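Local coordinates for putative sarcosine dimethylglycine methyltransferase (Galdieria sulphuraria, PDB 2O57), which is of unconfirmed function but probably transfers methyl groups from S-adenosylmethionine to sarcosine and dimethylglycine, at residues 136-148 / 159-173. Numbering follows the deposited sequence.
Sequences VKYGSFLEIPCED and AFLHSPDKLKVFQEC
A159 sets its methyl at the edge of the F141 ring, near the ring plane, with CB 3.8 Å from F141 CZ. The next ring, F160, meets F141 obliquely, planes at 52° and F160 CD1 4.0 Å from F141 CE2; V169 CG1 lies over one face of F160, toward the rim, and F160 also touches I185 and D187 of strand 181-190. One methyl of L142, CD2, lies over the start of helix 166-176, 3.6 Å from D165 O and also against the CB atoms of D165 and K168. D165 caps that helix, its OD2 taking K168 N from above the carboxylate plane. K168 leaves with CG anti to its backbone N, then bends at chi2, which lays its aliphatic chain across L142. V169 CG2 comes within 3.8 Å of L142 CD2. One turn on, E172 packs CB against I144 CD1 and folds back at chi2 (-66°), bringing OE1 to I144 N at 2.9 Å through its anti lone pair, a bent bond (141°). That bond ties loop to helix, and R175 of the same helix makes a salt bridge to this OE1; an alanine here would probably leave I144 N without its acceptor and R175 without this partner. The type I turn 140-143 and the residues after it thus dock on the helix following strand 151-157, within a Rossmann-like methyltransferase fold, where the F141 side chain touches what is probably the glycine-rich loop, consistent with a place near the cofactor pocket.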
loop_
_atom_site.group_PDB
_atom_site.type_symbol
_atom_site.label_atom_id
_atom_site.label_comp_id
_atom_site.label_asym_id
_atom_site.label_seq_id
_atom_site.Cartn_x
_atom_site.Cartn_y
_atom_site.Cartn_z
ATOM N N VAL A 136 28.780 5.982 6.389
ATOM C CA VAL A 136 28.510 6.190 4.988
ATOM C C VAL A 136 29.596 5.438 4.229
ATOM O O VAL A 136 30.792 5.707 4.418
ATOM C CB VAL A 136 28.560 7.716 4.590
ATOM C CG1 VAL A 136 28.219 7.892 3.116
ATOM C CG2 VAL A 136 27.599 8.561 5.437
ATOM N N LYS A 137 29.170 4.523 3.356
ATOM C CA LYS A 137 30.094 3.701 2.556
ATOM C C LYS A 137 29.806 3.919 1.072
ATOM O O LYS A 137 28.662 4.113 0.686
ATOM C CB LYS A 137 29.902 2.214 2.901
ATOM C CG LYS A 137 29.805 1.869 4.426
ATOM C CD LYS A 137 29.142 0.473 4.613
ATOM C CE LYS A 137 29.072 0.035 6.104
ATOM N NZ LYS A 137 30.392 -0.385 6.706
ATOM N N TYR A 138 30.858 3.965 0.266
ATOM C CA TYR A 138 30.756 4.032 -1.171
ATOM C C TYR A 138 30.623 2.612 -1.694
ATOM O O TYR A 138 31.294 1.697 -1.205
ATOM C CB TYR A 138 32.007 4.676 -1.771
ATOM C CG TYR A 138 32.123 4.551 -3.278
ATOM C CD1 TYR A 138 31.539 5.496 -4.117
ATOM C CD2 TYR A 138 32.827 3.492 -3.870
ATOM C CE1 TYR A 138 31.638 5.400 -5.497
ATOM C CE2 TYR A 138 32.937 3.394 -5.257
ATOM C CZ TYR A 138 32.340 4.361 -6.063
ATOM O OH TYR A 138 32.432 4.293 -7.443
ATOM N N GLY A 139 29.731 2.423 -2.662
ATOM C CA GLY A 139 29.706 1.173 -3.384
ATOM C C GLY A 139 28.429 0.900 -4.149
ATOM O O GLY A 139 27.554 1.781 -4.299
ATOM N N SER A 140 28.355 -0.345 -4.623
ATOM C CA SER A 140 27.344 -0.809 -5.560
ATOM C C SER A 140 26.435 -1.827 -4.874
ATOM O O SER A 140 26.922 -2.606 -4.057
ATOM C CB SER A 140 28.085 -1.481 -6.710
ATOM O OG SER A 140 27.215 -2.259 -7.500
ATOM N N PHE A 141 25.136 -1.845 -5.238
ATOM C CA PHE A 141 24.193 -2.859 -4.734
ATOM C C PHE A 141 24.523 -4.244 -5.274
ATOM O O PHE A 141 24.013 -5.230 -4.743
ATOM C CB PHE A 141 22.733 -2.608 -5.166
ATOM C CG PHE A 141 22.220 -1.221 -4.924
ATOM C CD1 PHE A 141 22.901 -0.316 -4.107
ATOM C CD2 PHE A 141 21.005 -0.836 -5.510
ATOM C CE1 PHE A 141 22.398 0.962 -3.881
ATOM C CE2 PHE A 141 20.492 0.435 -5.301
ATOM C CZ PHE A 141 21.193 1.351 -4.488
ATOM N N LEU A 142 25.334 -4.309 -6.340
ATOM C CA LEU A 142 25.751 -5.591 -6.922
ATOM C C LEU A 142 26.880 -6.221 -6.095
ATOM O O LEU A 142 27.141 -7.410 -6.198
ATOM C CB LEU A 142 26.164 -5.408 -8.385
ATOM C CG LEU A 142 25.110 -4.750 -9.279
ATOM C CD1 LEU A 142 25.581 -4.603 -10.747
ATOM C CD2 LEU A 142 23.808 -5.522 -9.214
ATOM N N GLU A 143 27.515 -5.414 -5.242
ATOM C CA GLU A 143 28.592 -5.891 -4.403
ATOM C C GLU A 143 28.594 -5.141 -3.067
ATOM O O GLU A 143 29.470 -4.302 -2.786
ATOM C CB GLU A 143 29.925 -5.714 -5.139
ATOM C CG GLU A 143 30.980 -6.743 -4.766
ATOM C CD GLU A 143 32.273 -6.569 -5.560
ATOM O OE1 GLU A 143 33.317 -6.261 -4.920
ATOM O OE2 GLU A 143 32.242 -6.704 -6.820
ATOM N N ILE A 144 27.603 -5.443 -2.243
ATOM C CA ILE A 144 27.457 -4.733 -0.982
ATOM C C ILE A 144 28.698 -5.062 -0.146
ATOM O O ILE A 144 28.984 -6.241 0.090
ATOM C CB ILE A 144 26.134 -5.090 -0.266
ATOM C CG1 ILE A 144 24.919 -4.783 -1.188
ATOM C CG2 ILE A 144 26.063 -4.363 1.063
ATOM C CD1 ILE A 144 23.514 -5.191 -0.582
ATOM N N PRO A 145 29.477 -4.017 0.238
ATOM C CA PRO A 145 30.778 -4.245 0.867
ATOM C C PRO A 145 30.588 -4.562 2.342
ATOM O O PRO A 145 31.023 -3.792 3.193
ATOM C CB PRO A 145 31.501 -2.894 0.671
ATOM C CG PRO A 145 30.377 -1.865 0.751
ATOM C CD PRO A 145 29.168 -2.574 0.095
ATOM N N CYS A 146 29.890 -5.664 2.635
ATOM C CA CYS A 146 29.511 -6.045 3.994
ATOM C C CYS A 146 29.484 -7.596 4.085
ATOM O O CYS A 146 29.251 -8.252 3.058
ATOM C CB CYS A 146 28.125 -5.435 4.345
ATOM S SG CYS A 146 27.813 -3.589 3.990
ATOM N N GLU A 147 29.640 -8.154 5.295
ATOM C CA GLU A 147 29.534 -9.611 5.536
ATOM C C GLU A 147 28.082 -10.153 5.386
ATOM O O GLU A 147 27.125 -9.390 5.477
ATOM C CB GLU A 147 29.984 -9.962 6.952
ATOM C CG GLU A 147 31.358 -9.483 7.370
ATOM C CD GLU A 147 31.879 -10.284 8.564
ATOM O OE1 GLU A 147 32.383 -9.659 9.542
ATOM O OE2 GLU A 147 31.780 -11.543 8.520
ATOM N N ASP A 148 27.947 -11.466 5.195
ATOM C CA ASP A 148 26.643 -12.145 5.224
ATOM C C ASP A 148 25.969 -11.952 6.572
ATOM O O ASP A 148 26.655 -11.872 7.592
ATOM C CB ASP A 148 26.779 -13.645 5.018
ATOM C CG ASP A 148 27.423 -14.008 3.699
ATOM O OD1 ASP A 148 27.967 -13.112 3.015
ATOM O OD2 ASP A 148 27.356 -15.193 3.346
ATOM N N ALA A 159 15.678 3.698 -5.486
ATOM C CA ALA A 159 17.056 3.468 -5.946
ATOM C C ALA A 159 17.200 2.320 -6.947
ATOM O O ALA A 159 18.136 2.320 -7.754
ATOM C CB ALA A 159 17.944 3.209 -4.749
ATOM N N PHE A 160 16.350 1.298 -6.836
ATOM C CA PHE A 160 16.491 0.064 -7.655
ATOM C C PHE A 160 16.195 0.371 -9.135
ATOM O O PHE A 160 16.708 -0.314 -10.021
ATOM C CB PHE A 160 15.511 -1.024 -7.172
ATOM C CG PHE A 160 15.930 -1.782 -5.902
ATOM C CD1 PHE A 160 16.869 -1.274 -4.979
ATOM C CD2 PHE A 160 15.369 -3.031 -5.646
ATOM C CE1 PHE A 160 17.204 -1.997 -3.812
ATOM C CE2 PHE A 160 15.696 -3.753 -4.504
ATOM C CZ PHE A 160 16.630 -3.230 -3.577
ATOM N N LEU A 161 15.397 1.420 -9.384
ATOM C CA LEU A 161 15.049 1.875 -10.743
ATOM C C LEU A 161 16.254 1.860 -11.699
ATOM O O LEU A 161 16.143 1.382 -12.832
ATOM C CB LEU A 161 14.409 3.298 -10.718
ATOM C CG LEU A 161 14.109 4.007 -12.061
ATOM C CD1 LEU A 161 13.063 3.245 -12.821
ATOM C CD2 LEU A 161 13.617 5.426 -11.854
ATOM N N HIS A 162 17.382 2.388 -11.242
ATOM C CA HIS A 162 18.562 2.585 -12.080
ATOM C C HIS A 162 19.511 1.387 -12.140
ATOM O O HIS A 162 20.428 1.315 -12.989
ATOM C CB HIS A 162 19.300 3.823 -11.583
ATOM C CG HIS A 162 18.421 5.033 -11.483
ATOM N ND1 HIS A 162 17.866 5.639 -12.593
ATOM C CD2 HIS A 162 17.978 5.730 -10.409
ATOM C CE1 HIS A 162 17.142 6.676 -12.209
ATOM N NE2 HIS A 162 17.186 6.749 -10.888
ATOM N N SER A 163 19.289 0.430 -11.250
ATOM C CA SER A 163 20.149 -0.717 -11.170
ATOM C C SER A 163 19.881 -1.678 -12.306
ATOM O O SER A 163 18.739 -2.116 -12.510
ATOM C CB SER A 163 19.926 -1.427 -9.845
ATOM O OG SER A 163 21.041 -2.210 -9.528
ATOM N N PRO A 164 20.926 -1.989 -13.092
ATOM C CA PRO A 164 20.719 -3.174 -13.893
ATOM C C PRO A 164 20.979 -4.393 -12.994
ATOM O O PRO A 164 21.278 -4.244 -11.784
ATOM C CB PRO A 164 21.762 -3.048 -15.012
ATOM C CG PRO A 164 22.887 -2.212 -14.409
ATOM C CD PRO A 164 22.256 -1.374 -13.289
ATOM N N ASP A 165 20.875 -5.570 -13.571
ATOM C CA ASP A 165 21.042 -6.796 -12.837
ATOM C C ASP A 165 20.239 -6.820 -11.544
ATOM O O ASP A 165 20.787 -6.928 -10.460
ATOM C CB ASP A 165 22.518 -7.093 -12.600
ATOM C CG ASP A 165 22.776 -8.562 -12.448
ATOM O OD1 ASP A 165 23.957 -8.958 -12.506
ATOM O OD2 ASP A 165 21.783 -9.317 -12.266
ATOM N N LYS A 166 18.925 -6.716 -11.688
ATOM C CA LYS A 166 17.987 -6.800 -10.557
ATOM C C LYS A 166 18.110 -8.108 -9.786
ATOM O O LYS A 166 17.953 -8.098 -8.567
ATOM C CB LYS A 166 16.534 -6.579 -11.009
ATOM C CG LYS A 166 16.239 -5.260 -11.760
ATOM C CD LYS A 166 15.976 -4.084 -10.844
ATOM C CE LYS A 166 15.325 -2.909 -11.610
ATOM N NZ LYS A 166 16.258 -2.319 -12.604
ATOM N N LEU A 167 18.375 -9.229 -10.469
ATOM C CA LEU A 167 18.575 -10.492 -9.752
ATOM C C LEU A 167 19.761 -10.367 -8.780
ATOM O O LEU A 167 19.673 -10.762 -7.641
ATOM C CB LEU A 167 18.768 -11.705 -10.682
ATOM C CG LEU A 167 19.031 -13.062 -9.978
ATOM C CD1 LEU A 167 17.919 -13.435 -8.958
ATOM C CD2 LEU A 167 19.360 -14.256 -10.944
ATOM N N LYS A 168 20.892 -9.866 -9.253
ATOM C CA LYS A 168 22.048 -9.690 -8.371
ATOM C C LYS A 168 21.776 -8.759 -7.166
ATOM O O LYS A 168 22.209 -9.066 -6.053
ATOM C CB LYS A 168 23.272 -9.236 -9.185
ATOM C CG LYS A 168 24.574 -9.165 -8.394
ATOM C CD LYS A 168 24.925 -10.495 -7.717
ATOM C CE LYS A 168 26.319 -10.374 -7.083
ATOM N NZ LYS A 168 26.645 -11.591 -6.321
ATOM N N VAL A 169 21.025 -7.668 -7.391
ATOM C CA VAL A 169 20.540 -6.771 -6.311
ATOM C C VAL A 169 19.809 -7.573 -5.237
ATOM O O VAL A 169 20.165 -7.529 -4.063
ATOM C CB VAL A 169 19.596 -5.660 -6.854
ATOM C CG1 VAL A 169 19.068 -4.759 -5.712
ATOM C CG2 VAL A 169 20.327 -4.816 -7.916
ATOM N N PHE A 170 18.814 -8.335 -5.647
ATOM C CA PHE A 170 18.059 -9.127 -4.679
ATOM C C PHE A 170 18.912 -10.231 -4.028
ATOM O O PHE A 170 18.725 -10.521 -2.866
ATOM C CB PHE A 170 16.759 -9.679 -5.309
ATOM C CG PHE A 170 15.640 -8.670 -5.338
ATOM C CD1 PHE A 170 14.843 -8.444 -4.189
ATOM C CD2 PHE A 170 15.359 -7.967 -6.504
ATOM C CE1 PHE A 170 13.822 -7.481 -4.206
ATOM C CE2 PHE A 170 14.327 -7.038 -6.554
ATOM C CZ PHE A 170 13.551 -6.777 -5.397
ATOM N N GLN A 171 19.876 -10.809 -4.759
ATOM C CA GLN A 171 20.763 -11.821 -4.161
ATOM C C GLN A 171 21.610 -11.182 -3.027
ATOM O O GLN A 171 21.840 -11.805 -1.981
ATOM C CB GLN A 171 21.681 -12.459 -5.224
ATOM C CG GLN A 171 20.952 -13.469 -6.125
ATOM C CD GLN A 171 21.800 -13.954 -7.268
ATOM O OE1 GLN A 171 22.692 -13.250 -7.732
ATOM N NE2 GLN A 171 21.528 -15.162 -7.738
ATOM N N GLU A 172 22.145 -9.995 -3.294
ATOM C CA GLU A 172 22.935 -9.258 -2.303
ATOM C C GLU A 172 22.084 -8.849 -1.112
ATOM O O GLU A 172 22.535 -8.944 0.016
ATOM C CB GLU A 172 23.611 -8.024 -2.917
ATOM C CG GLU A 172 24.828 -8.362 -3.804
ATOM C CD GLU A 172 25.927 -8.954 -2.954
ATOM O OE1 GLU A 172 26.669 -8.183 -2.310
ATOM O OE2 GLU A 172 26.039 -10.188 -2.897
ATOM N N CYS A 173 20.860 -8.371 -1.375
ATOM C CA CYS A 173 19.941 -8.012 -0.275
ATOM C C CYS A 173 19.714 -9.210 0.658
ATOM O O CYS A 173 19.829 -9.077 1.894
ATOM C CB CYS A 173 18.616 -7.444 -0.782
ATOM S SG CYS A 173 18.760 -5.773 -1.534
#